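Local atomic coordinates of conserved hypothetical protein (Streptococcus pneumoniae, PDB entry 2GK4), a protein that is of unknown function but probably acts in pantothenate metabolism on the way to coenzyme A, with a Rossmann-like alpha-beta-alpha sandwich. Residues K5-S10 with Q86-S91; T28-K33 with R53-E58; G32-E37 with T215-A220; Y44-I49 with P61-R66. All blocks are in the same frame, centred on the assembly; numbering follows the deposited sequence.

Contact 1: residues K5-S10 with Q86-S91; sequences KILVTS and QVLIHS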
loop_
_atom_site.group_PDB
_atom_site.type_symbol
_atom_site.label_atom_id
_atom_site.label_comp_id
_atom_site.label_asym_id
_atom_site.label_seq_id
_atom_site.Cartn_x
_atom_site.Cartn_y
_atom_site.Cartn_z
ATOM N N LYS A 5 -7.506 -29.315 11.243
ATOM C CA LYS A 5 -7.413 -27.882 11.426
ATOM C C LYS A 5 -6.862 -27.313 10.129
ATOM O O LYS A 5 -5.932 -27.890 9.540
ATOM C CB LYS A 5 -6.450 -27.570 12.566
ATOM C CG LYS A 5 -6.912 -28.032 13.958
ATOM C CD LYS A 5 -5.887 -27.601 14.995
ATOM C CE LYS A 5 -6.264 -28.044 16.402
ATOM N NZ LYS A 5 -5.219 -27.598 17.381
ATOM N N ILE A 6 -7.445 -26.208 9.680
ATOM C CA ILE A 6 -7.098 -25.639 8.378
ATOM C C ILE A 6 -6.373 -24.301 8.525
ATOM O O ILE A 6 -6.867 -23.393 9.176
ATOM C CB ILE A 6 -8.365 -25.411 7.506
ATOM C CG1 ILE A 6 -9.376 -26.571 7.648
ATOM C CG2 ILE A 6 -7.976 -25.144 6.053
ATOM C CD1 ILE A 6 -8.976 -27.849 7.010
ATOM N N LEU A 7 -5.205 -24.184 7.881
ATOM C CA LEU A 7 -4.475 -22.942 7.823
ATOM C C LEU A 7 -4.752 -22.302 6.465
ATOM O O LEU A 7 -4.682 -22.953 5.423
ATOM C CB LEU A 7 -2.960 -23.235 7.985
ATOM C CG LEU A 7 -1.954 -22.075 8.088
ATOM C CD1 LEU A 7 -2.225 -21.184 9.318
ATOM C CD2 LEU A 7 -0.565 -22.693 8.151
ATOM N N VAL A 8 -5.122 -21.028 6.481
ATOM C CA VAL A 8 -5.476 -20.333 5.263
ATOM C C VAL A 8 -4.674 -19.061 5.194
ATOM O O VAL A 8 -4.457 -18.388 6.233
ATOM C CB VAL A 8 -7.026 -20.020 5.184
ATOM C CG1 VAL A 8 -7.355 -19.257 3.903
ATOM C CG2 VAL A 8 -7.901 -21.306 5.323
ATOM N N THR A 9 -4.196 -18.705 3.995
ATOM C CA THR A 9 -3.619 -17.378 3.826
ATOM C C THR A 9 -4.430 -16.586 2.814
ATOM O O THR A 9 -4.999 -17.149 1.847
ATOM C CB THR A 9 -2.120 -17.381 3.363
ATOM O OG1 THR A 9 -2.039 -17.798 1.987
ATOM C CG2 THR A 9 -1.234 -18.335 4.241
ATOM N N SER A 10 -4.521 -15.283 3.042
ATOM C CA SER A 10 -5.142 -14.417 2.048
ATOM C C SER A 10 -4.568 -13.005 2.064
ATOM O O SER A 10 -3.890 -12.590 3.010
ATOM C CB SER A 10 -6.664 -14.337 2.303
ATOM O OG SER A 10 -6.913 -13.456 3.396
ATOM N N GLN A 86 -3.456 -29.443 9.378
ATOM C CA GLN A 86 -3.536 -30.616 8.503
ATOM C C GLN A 86 -3.754 -30.237 7.020
ATOM O O GLN A 86 -3.546 -31.049 6.091
ATOM C CB GLN A 86 -4.653 -31.525 8.962
ATOM C CG GLN A 86 -4.367 -32.261 10.284
ATOM C CD GLN A 86 -4.280 -31.314 11.461
ATOM O OE1 GLN A 86 -5.240 -30.598 11.768
ATOM N NE2 GLN A 86 -3.118 -31.284 12.114
ATOM N N VAL A 87 -4.164 -28.993 6.808
ATOM C CA VAL A 87 -4.348 -28.460 5.459
ATOM C C VAL A 87 -3.853 -27.030 5.429
ATOM O O VAL A 87 -4.073 -26.281 6.386
ATOM C CB VAL A 87 -5.858 -28.468 5.061
ATOM C CG1 VAL A 87 -6.062 -27.843 3.645
ATOM C CG2 VAL A 87 -6.415 -29.872 5.147
ATOM N N LEU A 88 -3.180 -26.670 4.334
ATOM C CA LEU A 88 -2.824 -25.253 4.050
ATOM C C LEU A 88 -3.460 -24.838 2.708
ATOM O O LEU A 88 -3.206 -25.447 1.674
ATOM C CB LEU A 88 -1.289 -25.056 4.008
ATOM C CG LEU A 88 -0.821 -23.707 3.438
ATOM C CD1 LEU A 88 -1.383 -22.510 4.276
ATOM C CD2 LEU A 88 0.701 -23.658 3.402
ATOM N N ILE A 89 -4.268 -23.780 2.750
ATOM C CA ILE A 89 -4.820 -23.186 1.560
ATOM C C ILE A 89 -4.155 -21.851 1.391
ATOM O O ILE A 89 -4.481 -20.891 2.086
ATOM C CB ILE A 89 -6.372 -23.043 1.627
ATOM C CG1 ILE A 89 -7.006 -24.392 1.862
ATOM C CG2 ILE A 89 -6.893 -22.331 0.362
ATOM C CD1 ILE A 89 -8.549 -24.300 2.169
ATOM N N HIS A 90 -3.168 -21.827 0.499
ATOM C CA HIS A 90 -2.338 -20.649 0.337
ATOM C C HIS A 90 -2.868 -19.752 -0.776
ATOM O O HIS A 90 -2.577 -19.978 -1.969
ATOM C CB HIS A 90 -0.874 -21.045 0.071
ATOM C CG HIS A 90 0.031 -19.858 -0.016
ATOM N ND1 HIS A 90 0.928 -19.664 -1.047
ATOM C CD2 HIS A 90 0.123 -18.767 0.779
ATOM C CE1 HIS A 90 1.571 -18.524 -0.851
ATOM N NE2 HIS A 90 1.090 -17.958 0.245
ATOM N N SER A 91 -3.644 -18.740 -0.407
ATOM C CA SER A 91 -4.165 -17.835 -1.418
ATOM C C SER A 91 -3.604 -16.421 -1.394
ATOM O O SER A 91 -3.943 -15.595 -2.272
ATOM C CB SER A 91 -5.703 -17.830 -1.394
ATOM O OG SER A 91 -6.200 -16.907 -0.450
#
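Leu7 is bonded to strand 87-90 through both its N and its O: the N donates to Val87 O at 2.8 Å, nearly straight at 171°, and the O accepts from Ile89 N. Thr9 N to Ile89 O continues this parallel pairing of neighbouring strands.

Both ends of the pairing are finished by side chains. At the start, Gln86 bends back at chi2 (66°), and its OE1 takes the N-H of Lys5 at 2.7 Å in the carbonyl plane; Lys5 O in turn accepts from Gln86 N, with Val87 N a weak second donor. At the far end Thr9 O is gripped twice by Ser91. Ser91 OG lies 2.6 Å from Thr9 O in its carbonyl plane, whereas Ser91 N, 3.1 Å from it, comes in well above the plane. The hydroxyl of Thr9 pairs with Met92 N.

Apolar contacts divide between the two faces. On one, Ile6 and Val87 lie side by side, with Ile6 CD1 3.7 Å from Val87 CB, while Ile6 CG2 meets Ile89 CD1. On the other, Leu7 CG rests 3.9 Å from Leu88 CD1.

Ile6, Val8 and Ile89 are covered by helix 30-41. Strand 45-50 bonds to the other edge of 5-9, and strand 156-163 lies beyond 87-90, so the two are adjacent central parallel strands of a Rossmann-like sheet.

Contact 2: residues T28-K33 with R53-E58; sequences TGHLGK and RALKPE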
loop_
_atom_site.group_PDB
_atom_site.type_symbol
_atom_site.label_atom_id
_atom_site.label_comp_id
_atom_site.label_asym_id
_atom_site.label_seq_id
_atom_site.Cartn_x
_atom_site.Cartn_y
_atom_site.Cartn_z
ATOM N N THR A 28 -7.131 -7.939 -2.385
ATOM C CA THR A 28 -7.951 -7.781 -1.172
ATOM C C THR A 28 -8.444 -9.122 -0.621
ATOM O O THR A 28 -9.208 -9.165 0.341
ATOM C CB THR A 28 -9.104 -6.818 -1.383
ATOM O OG1 THR A 28 -9.871 -7.266 -2.499
ATOM C CG2 THR A 28 -8.571 -5.389 -1.657
ATOM N N GLY A 29 -8.001 -10.216 -1.225
ATOM C CA GLY A 29 -8.248 -11.541 -0.633
ATOM C C GLY A 29 -9.725 -11.922 -0.502
ATOM O O GLY A 29 -10.095 -12.675 0.398
ATOM N N HIS A 30 -10.572 -11.418 -1.401
ATOM C CA HIS A 30 -11.992 -11.812 -1.398
ATOM C C HIS A 30 -12.199 -13.327 -1.458
ATOM O O HIS A 30 -13.034 -13.880 -0.760
ATOM C CB HIS A 30 -12.764 -11.124 -2.524
ATOM C CG HIS A 30 -14.253 -11.257 -2.414
ATOM N ND1 HIS A 30 -15.079 -11.264 -3.518
ATOM C CD2 HIS A 30 -15.071 -11.386 -1.335
ATOM C CE1 HIS A 30 -16.337 -11.387 -3.129
ATOM N NE2 HIS A 30 -16.363 -11.463 -1.812
ATOM N N LEU A 31 -11.448 -14.008 -2.305
ATOM C CA LEU A 31 -11.631 -15.448 -2.423
ATOM C C LEU A 31 -11.231 -16.168 -1.131
ATOM O O LEU A 31 -11.968 -17.034 -0.650
ATOM C CB LEU A 31 -10.875 -15.952 -3.621
ATOM C CG LEU A 31 -11.000 -17.443 -3.923
ATOM C CD1 LEU A 31 -12.450 -17.913 -4.104
ATOM C CD2 LEU A 31 -10.185 -17.698 -5.183
ATOM N N GLY A 32 -10.118 -15.741 -0.530
ATOM C CA GLY A 32 -9.709 -16.230 0.785
ATOM C C GLY A 32 -10.795 -16.099 1.842
ATOM O O GLY A 32 -11.019 -17.016 2.642
ATOM N N LYS A 33 -11.467 -14.948 1.843
ATOM C CA LYS A 33 -12.565 -14.701 2.767
ATOM C C LYS A 33 -13.689 -15.707 2.567
ATOM O O LYS A 33 -14.173 -16.285 3.535
ATOM C CB LYS A 33 -13.084 -13.259 2.609
ATOM C CG LYS A 33 -14.354 -12.957 3.431
ATOM C CD LYS A 33 -14.744 -11.508 3.223
ATOM C CE LYS A 33 -15.904 -11.128 4.092
ATOM N NZ LYS A 33 -17.177 -11.651 3.497
ATOM N N ARG A 53 -4.980 -4.729 4.332
ATOM C CA ARG A 53 -5.948 -4.351 3.301
ATOM C C ARG A 53 -6.906 -5.472 2.875
ATOM O O ARG A 53 -7.810 -5.256 2.047
ATOM C CB ARG A 53 -5.190 -3.810 2.079
ATOM C CG ARG A 53 -4.184 -2.696 2.425
ATOM C CD ARG A 53 -3.049 -2.627 1.414
ATOM N NE ARG A 53 -3.438 -1.949 0.179
ATOM C CZ ARG A 53 -4.013 -2.537 -0.871
ATOM N NH1 ARG A 53 -4.321 -1.808 -1.943
ATOM N NH2 ARG A 53 -4.279 -3.836 -0.861
ATOM N N ALA A 54 -6.718 -6.679 3.412
ATOM C CA ALA A 54 -7.565 -7.797 3.031
ATOM C C ALA A 54 -8.969 -7.698 3.619
ATOM O O ALA A 54 -9.141 -7.226 4.735
ATOM C CB ALA A 54 -6.941 -9.119 3.440
ATOM N N LEU A 55 -9.943 -8.178 2.858
ATOM C CA LEU A 55 -11.319 -8.349 3.326
ATOM C C LEU A 55 -11.313 -9.418 4.393
ATOM O O LEU A 55 -10.769 -10.474 4.192
ATOM C CB LEU A 55 -12.228 -8.779 2.162
ATOM C CG LEU A 55 -12.365 -7.712 1.066
ATOM C CD1 LEU A 55 -13.110 -8.279 -0.173
ATOM C CD2 LEU A 55 -13.048 -6.466 1.619
ATOM N N LYS A 56 -11.909 -9.140 5.538
ATOM C CA LYS A 56 -11.878 -10.128 6.617
ATOM C C LYS A 56 -13.225 -10.823 6.782
ATOM O O LYS A 56 -14.270 -10.178 6.726
ATOM C CB LYS A 56 -11.502 -9.477 7.969
ATOM C CG LYS A 56 -10.292 -8.531 7.968
ATOM C CD LYS A 56 -8.965 -9.289 7.857
ATOM C CE LYS A 56 -7.779 -8.344 8.062
ATOM N NZ LYS A 56 -7.699 -7.209 7.100
ATOM N N PRO A 57 -13.195 -12.136 7.062
ATOM C CA PRO A 57 -14.429 -12.766 7.494
ATOM C C PRO A 57 -14.884 -12.182 8.837
ATOM O O PRO A 57 -14.073 -11.616 9.599
ATOM C CB PRO A 57 -14.051 -14.246 7.679
ATOM C CG PRO A 57 -12.644 -14.397 7.282
ATOM C CD PRO A 57 -12.049 -13.072 7.027
ATOM N N GLU A 58 -16.157 -12.331 9.130
ATOM C CA GLU A 58 -16.661 -11.934 10.443
ATOM C C GLU A 58 -16.037 -12.820 11.512
ATOM O O GLU A 58 -15.731 -13.998 11.256
ATOM C CB GLU A 58 -18.187 -12.061 10.502
ATOM C CG GLU A 58 -18.915 -11.011 9.657
ATOM C CD GLU A 58 -18.642 -9.612 10.144
ATOM O OE1 GLU A 58 -19.052 -9.302 11.283
ATOM O OE2 GLU A 58 -18.013 -8.820 9.401
HETATM O O HOH W 1 -9.353 -12.444 2.991
#
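Leu55 reaches the start of helix 30-41 with both backbone and side chain. Its N donates a nearly straight bond to Thr28 O (2.8 Å, 170°), just ahead of Gly29 at the N-cap. CG stands anti to the carbonyl carbon (chi1 -65°), and Leu55 CD1 ends 3.7 Å from His30 CB, with the imidazole met obliquely.

Lys33 packs closely too. Its aliphatic chain runs out extended along segment 53-58: Lys33 CG lies against the Pro57 ring nitrogen, Lys33 CD is 3.9 Å from Leu55 CB, and Lys33 CE comes within 3.2 Å of Lys56 O. A bend at chi4 then turns NZ to its salt bridge with Glu37.

On the inner side, between the helix start, the loop and Ser10, water 1 donates to Gly29 O and to Leu55 O, 2.7 Å from each, so one water satisfies two backbone acceptors, one from each segment. The open side is formed by Thr28 and the outer end of Leu55, both exposed; there Thr28 CG2 lies 3.8 Å from Arg53 O. Lys56 turns away, its NZ bonded to Ala54 O and to Thr51 O.

Arg53 packs against Arg53 of the second subunit, so the loop also borders the dimer contact. Around this junction, Leu31 and His30 touch helix 216-228, and Pro57 rests on Leu48 of strand 45-50.

Contact 3: residues G32-E37 with T215-A220; sequences GKIITE and TKEEIA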
loop_
_atom_site.group_PDB
_atom_site.type_symbol
_atom_site.label_atom_id
_atom_site.label_comp_id
_atom_site.label_asym_id
_atom_site.label_seq_id
_atom_site.Cartn_x
_atom_site.Cartn_y
_atom_site.Cartn_z
ATOM N N GLY A 32 -10.118 -15.741 -0.530
ATOM C CA GLY A 32 -9.709 -16.230 0.785
ATOM C C GLY A 32 -10.795 -16.099 1.842
ATOM O O GLY A 32 -11.019 -17.016 2.642
ATOM N N LYS A 33 -11.467 -14.948 1.843
ATOM C CA LYS A 33 -12.565 -14.701 2.767
ATOM C C LYS A 33 -13.689 -15.707 2.567
ATOM O O LYS A 33 -14.173 -16.285 3.535
ATOM C CB LYS A 33 -13.084 -13.259 2.609
ATOM C CG LYS A 33 -14.354 -12.957 3.431
ATOM C CD LYS A 33 -14.744 -11.508 3.223
ATOM C CE LYS A 33 -15.904 -11.128 4.092
ATOM N NZ LYS A 33 -17.177 -11.651 3.497
ATOM N N ILE A 34 -14.083 -15.951 1.314
ATOM C CA ILE A 34 -15.214 -16.860 1.035
ATOM C C ILE A 34 -14.841 -18.295 1.393
ATOM O O ILE A 34 -15.648 -19.034 1.977
ATOM C CB ILE A 34 -15.675 -16.774 -0.442
ATOM C CG1 ILE A 34 -16.220 -15.361 -0.759
ATOM C CG2 ILE A 34 -16.786 -17.812 -0.730
ATOM C CD1 ILE A 34 -16.520 -15.153 -2.256
ATOM N N ILE A 35 -13.608 -18.687 1.088
ATOM C CA ILE A 35 -13.151 -20.027 1.450
ATOM C C ILE A 35 -13.212 -20.216 2.961
ATOM O O ILE A 35 -13.725 -21.228 3.453
ATOM C CB ILE A 35 -11.741 -20.277 0.890
ATOM C CG1 ILE A 35 -11.866 -20.395 -0.651
ATOM C CG2 ILE A 35 -11.125 -21.553 1.513
ATOM C CD1 ILE A 35 -10.474 -20.286 -1.375
ATOM N N THR A 36 -12.717 -19.219 3.683
ATOM C CA THR A 36 -12.690 -19.276 5.142
ATOM C C THR A 36 -14.110 -19.371 5.695
ATOM O O THR A 36 -14.368 -20.227 6.548
ATOM C CB THR A 36 -11.915 -18.079 5.739
ATOM O OG1 THR A 36 -10.554 -18.103 5.256
ATOM C CG2 THR A 36 -11.901 -18.140 7.291
ATOM N N GLU A 37 -15.010 -18.489 5.242
ATOM C CA GLU A 37 -16.439 -18.560 5.649
ATOM C C GLU A 37 -17.042 -19.933 5.394
ATOM O O GLU A 37 -17.752 -20.479 6.233
ATOM C CB GLU A 37 -17.256 -17.530 4.881
ATOM C CG GLU A 37 -16.900 -16.117 5.258
ATOM C CD GLU A 37 -17.519 -15.082 4.327
ATOM O OE1 GLU A 37 -17.981 -15.412 3.193
ATOM O OE2 GLU A 37 -17.513 -13.911 4.729
ATOM N N THR A 215 -17.443 -19.993 -10.570
ATOM C CA THR A 215 -17.656 -18.913 -9.592
ATOM C C THR A 215 -16.835 -19.124 -8.335
ATOM O O THR A 215 -16.371 -20.241 -8.034
ATOM C CB THR A 215 -19.159 -18.765 -9.155
ATOM O OG1 THR A 215 -19.573 -19.934 -8.428
ATOM C CG2 THR A 215 -20.074 -18.581 -10.349
ATOM N N LYS A 216 -16.669 -18.040 -7.580
ATOM C CA LYS A 216 -15.999 -18.075 -6.295
ATOM C C LYS A 216 -16.686 -19.020 -5.344
ATOM O O LYS A 216 -16.030 -19.730 -4.611
ATOM C CB LYS A 216 -15.982 -16.668 -5.669
ATOM C CG LYS A 216 -14.928 -15.749 -6.293
ATOM C CD LYS A 216 -15.003 -14.291 -5.729
ATOM C CE LYS A 216 -13.788 -13.482 -6.167
ATOM N NZ LYS A 216 -13.703 -13.375 -7.689
ATOM N N GLU A 217 -18.016 -19.014 -5.353
ATOM C CA GLU A 217 -18.771 -19.908 -4.478
ATOM C C GLU A 217 -18.476 -21.362 -4.855
ATOM O O GLU A 217 -18.280 -22.210 -3.977
ATOM C CB GLU A 217 -20.270 -19.591 -4.557
ATOM C CG GLU A 217 -20.636 -18.195 -3.997
ATOM C CD GLU A 217 -20.161 -17.012 -4.867
ATOM O OE1 GLU A 217 -20.119 -17.117 -6.121
ATOM O OE2 GLU A 217 -19.840 -15.956 -4.280
ATOM N N GLU A 218 -18.400 -21.636 -6.159
ATOM C CA GLU A 218 -18.092 -22.992 -6.630
ATOM C C GLU A 218 -16.680 -23.391 -6.235
ATOM O O GLU A 218 -16.444 -24.568 -5.910
ATOM C CB GLU A 218 -18.235 -23.105 -8.147
ATOM C CG GLU A 218 -19.613 -23.564 -8.621
ATOM C CD GLU A 218 -19.798 -23.464 -10.144
ATOM O OE1 GLU A 218 -18.831 -23.706 -10.913
ATOM O OE2 GLU A 218 -20.934 -23.146 -10.572
ATOM N N ILE A 219 -15.747 -22.428 -6.275
ATOM C CA ILE A 219 -14.367 -22.682 -5.808
ATOM C C ILE A 219 -14.400 -23.146 -4.357
ATOM O O ILE A 219 -13.845 -24.210 -4.010
ATOM C CB ILE A 219 -13.423 -21.442 -5.987
ATOM C CG1 ILE A 219 -13.251 -21.115 -7.475
ATOM C CG2 ILE A 219 -12.039 -21.684 -5.322
ATOM C CD1 ILE A 219 -12.613 -19.701 -7.764
ATOM N N ALA A 220 -15.060 -22.343 -3.513
ATOM C CA ALA A 220 -15.182 -22.686 -2.088
ATOM C C ALA A 220 -15.845 -24.035 -1.816
ATOM O O ALA A 220 -15.339 -24.813 -0.985
ATOM C CB ALA A 220 -15.853 -21.536 -1.278
#
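Ile34 and Ala220 meet where helix 30-41 passes helix 216-228, and Ile34 carries most of the contact. From its CB, which faces the other helix, two branches diverge. Ile34 CG2 touches Ala220 CB at 3.9 Å. CG1 sits anti to the carbonyl carbon (chi1 -64°) and, with chi2 extended, carries CD1 onward to the first turn of the second helix. There Ile34 CD1 lies 3.8 Å from Lys216 CB and 3.9 Å from Lys216 CD, the two side chains crossing at about a right angle. Glu217 OE2 also lies 4.0 Å from Ile34 CD1, a carboxylate brushing a methyl group.

Ile35 supports this from the buried side: its CG1 is 4.2 Å from Ala220 CB, and CD1 barely reaches Ile219 CG2. No hydrogen bond spans the helices; within the first, Gly32 O is gripped from opposite faces of its plane by Thr36 N and Thr36 OG1, while Thr215 caps the second, its OG1 accepting from Glu218 N.

With axes 9.1 Å apart and inclined at 46°, and with Ile35 and Ile219 reaching strands of the central sheet, the two neighbours form part of one helical layer in an alpha-beta-alpha sandwich.

Contact 4: residues Y44-I49 with P61-R66; sequences YEVCLI and PNLSIR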
loop_
_atom_site.group_PDB
_atom_site.type_symbol
_atom_site.label_atom_id
_atom_site.label_comp_id
_atom_site.label_asym_id
_atom_site.label_seq_id
_atom_site.Cartn_x
_atom_site.Cartn_y
_atom_site.Cartn_z
ATOM N N TYR A 44 -15.192 -26.434 10.589
ATOM C CA TYR A 44 -13.723 -26.501 10.723
ATOM C C TYR A 44 -13.160 -25.386 11.583
ATOM O O TYR A 44 -13.708 -24.281 11.616
ATOM C CB TYR A 44 -13.042 -26.414 9.341
ATOM C CG TYR A 44 -13.261 -27.672 8.550
ATOM C CD1 TYR A 44 -14.318 -27.762 7.658
ATOM C CD2 TYR A 44 -12.442 -28.795 8.743
ATOM C CE1 TYR A 44 -14.563 -28.926 6.942
ATOM C CE2 TYR A 44 -12.672 -29.970 8.029
ATOM C CZ TYR A 44 -13.735 -30.022 7.129
ATOM O OH TYR A 44 -14.001 -31.176 6.424
ATOM N N GLU A 45 -12.070 -25.711 12.275
ATOM C CA GLU A 45 -11.241 -24.750 12.969
ATOM C C GLU A 45 -10.290 -24.187 11.913
ATOM O O GLU A 45 -9.668 -24.959 11.166
ATOM C CB GLU A 45 -10.457 -25.453 14.079
ATOM C CG GLU A 45 -9.474 -24.539 14.802
ATOM C CD GLU A 45 -8.763 -25.265 15.948
ATOM O OE1 GLU A 45 -7.637 -24.828 16.321
ATOM O OE2 GLU A 45 -9.326 -26.286 16.434
ATOM N N VAL A 46 -10.262 -22.863 11.782
ATOM C CA VAL A 46 -9.437 -22.208 10.750
ATOM C C VAL A 46 -8.533 -21.177 11.394
ATOM O O VAL A 46 -8.977 -20.392 12.226
ATOM C CB VAL A 46 -10.298 -21.472 9.686
ATOM C CG1 VAL A 46 -9.382 -20.753 8.639
ATOM C CG2 VAL A 46 -11.269 -22.440 8.999
ATOM N N CYS A 47 -7.270 -21.153 10.980
ATOM C CA CYS A 47 -6.385 -20.069 11.342
ATOM C C CYS A 47 -6.095 -19.303 10.056
ATOM O O CYS A 47 -5.611 -19.894 9.062
ATOM C CB CYS A 47 -5.099 -20.614 11.961
ATOM S SG CYS A 47 -3.818 -19.311 12.133
ATOM N N LEU A 48 -6.468 -18.027 10.033
ATOM C CA LEU A 48 -6.285 -17.215 8.828
ATOM C C LEU A 48 -5.113 -16.267 8.991
ATOM O O LEU A 48 -5.128 -15.412 9.887
ATOM C CB LEU A 48 -7.551 -16.376 8.553
ATOM C CG LEU A 48 -7.459 -15.401 7.372
ATOM C CD1 LEU A 48 -7.277 -16.139 6.030
ATOM C CD2 LEU A 48 -8.683 -14.456 7.312
ATOM N N ILE A 49 -4.106 -16.429 8.138
ATOM C CA ILE A 49 -3.013 -15.482 8.045
ATOM C C ILE A 49 -3.395 -14.505 6.945
ATOM O O ILE A 49 -3.671 -14.906 5.797
ATOM C CB ILE A 49 -1.692 -16.196 7.692
ATOM C CG1 ILE A 49 -1.407 -17.302 8.717
ATOM C CG2 ILE A 49 -0.525 -15.185 7.563
ATOM C CD1 ILE A 49 -1.399 -16.833 10.173
ATOM N N PRO A 61 -16.106 -18.163 16.581
ATOM C CA PRO A 61 -15.476 -18.905 17.672
ATOM C C PRO A 61 -14.372 -19.850 17.197
ATOM O O PRO A 61 -13.436 -20.109 17.956
ATOM C CB PRO A 61 -16.630 -19.728 18.273
ATOM C CG PRO A 61 -17.815 -19.495 17.410
ATOM C CD PRO A 61 -17.575 -18.245 16.636
ATOM N N ASN A 62 -14.473 -20.345 15.962
ATOM C CA ASN A 62 -13.504 -21.329 15.460
ATOM C C ASN A 62 -12.476 -20.704 14.522
ATOM O O ASN A 62 -11.705 -21.420 13.880
ATOM C CB ASN A 62 -14.211 -22.494 14.786
ATOM C CG ASN A 62 -14.913 -23.391 15.783
ATOM O OD1 ASN A 62 -14.506 -23.485 16.956
ATOM N ND2 ASN A 62 -15.986 -24.022 15.345
ATOM N N LEU A 63 -12.481 -19.378 14.462
ATOM C CA LEU A 63 -11.526 -18.632 13.645
ATOM C C LEU A 63 -10.520 -17.877 14.503
ATOM O O LEU A 63 -10.894 -17.165 15.469
ATOM C CB LEU A 63 -12.274 -17.661 12.737
ATOM C CG LEU A 63 -11.428 -16.746 11.850
ATOM C CD1 LEU A 63 -10.695 -17.581 10.792
ATOM C CD2 LEU A 63 -12.343 -15.658 11.230
ATOM N N SER A 64 -9.242 -18.025 14.143
ATOM C CA SER A 64 -8.178 -17.192 14.687
ATOM C C SER A 64 -7.572 -16.431 13.518
ATOM O O SER A 64 -7.338 -16.999 12.447
ATOM C CB SER A 64 -7.067 -18.035 15.317
ATOM O OG SER A 64 -7.593 -18.979 16.224
ATOM N N ILE A 65 -7.325 -15.148 13.719
ATOM C CA ILE A 65 -6.748 -14.326 12.653
ATOM C C ILE A 65 -5.393 -13.801 13.105
ATOM O O ILE A 65 -5.243 -13.349 14.249
ATOM C CB ILE A 65 -7.703 -13.173 12.256
ATOM C CG1 ILE A 65 -9.030 -13.719 11.697
ATOM C CG2 ILE A 65 -7.034 -12.185 11.261
ATOM C CD1 ILE A 65 -10.021 -12.615 11.276
ATOM N N ARG A 66 -4.412 -13.879 12.214
ATOM C CA ARG A 66 -3.133 -13.254 12.452
ATOM C C ARG A 66 -2.843 -12.322 11.280
ATOM O O ARG A 66 -2.869 -12.748 10.123
ATOM C CB ARG A 66 -2.052 -14.316 12.583
ATOM C CG ARG A 66 -0.627 -13.730 12.574
ATOM C CD ARG A 66 -0.215 -13.195 13.948
ATOM N NE ARG A 66 -0.470 -14.173 15.013
ATOM C CZ ARG A 66 0.044 -14.119 16.243
ATOM N NH1 ARG A 66 0.866 -13.136 16.597
ATOM N NH2 ARG A 66 -0.262 -15.058 17.123
HETATM O O HOH W 2 -16.338 -23.766 12.512
HETATM O O HOH W 3 -8.568 -21.172 15.040
#
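Val46 O is gripped by two donors near Ser64: the Ser64 backbone N at 3.1 Å and water 3 at 2.9 Å. The same water lies 2.7 Å from Ser64 OG, so the serine is joined to this carbonyl both directly and through solvent.

Around that point runs regular parallel pairing. Val46 N donates to Asn62 O, Leu48 N to Ser64 O at 2.8 Å, and Arg66 N to Leu48 O, all close to straight, with each N-H arriving nearly along the C=O axis. Ahead of the strands, water 2 bridges Tyr44 O and Asn62 ND2, extending the link past the last direct bond.

Side chains follow the alternation of the strands. Leu63, with CG anti to its backbone N (chi1 177°), leans CD1 over the first strand, 4.1 Å from Val46 CG1 and 4.0 Å from Leu48 CB; helix 30-41 covers this apolar group through Thr36 and Leu40. On the opposite face Arg66 neighbours Ile49, whose side chain takes two conformers, and also touches Glu77 of helix 71-81.

Strand 63-67 is outermost within this chain, and Ser64, Ile65 and Arg66 are exposed, whereas 45-50 is buried against 5-9. The strand order 63-67, 45-50, 5-9, all parallel, is that of one half of a Rossmann-like sheet, consistent with the family's NADP-Rossmann clan.

In the fold
All four contacts involve helix 30-41 or the strands it connects. Contacts 1 and 4 are neighbouring pairs of one sheet, centres 10 Å apart, joined where Val8 O meets Ile49 N at 2.8 Å. Helix 30-41 is the right-handed crossover between strands 5-9 and 45-50, and contacts 2 and 3 use successive parts of it, sharing Gly32 and Lys33. Gly32 CA also packs 3.8 Å from Ser91 OG of contact 1, and Thr36 CG2 lies 3.7 Å from Leu63 CD1 of contact 4. A glycerol, probably from crystallisation, binds Ser91 O near the C-terminal strand ends, where Rossmann-like folds commonly bind nucleotides.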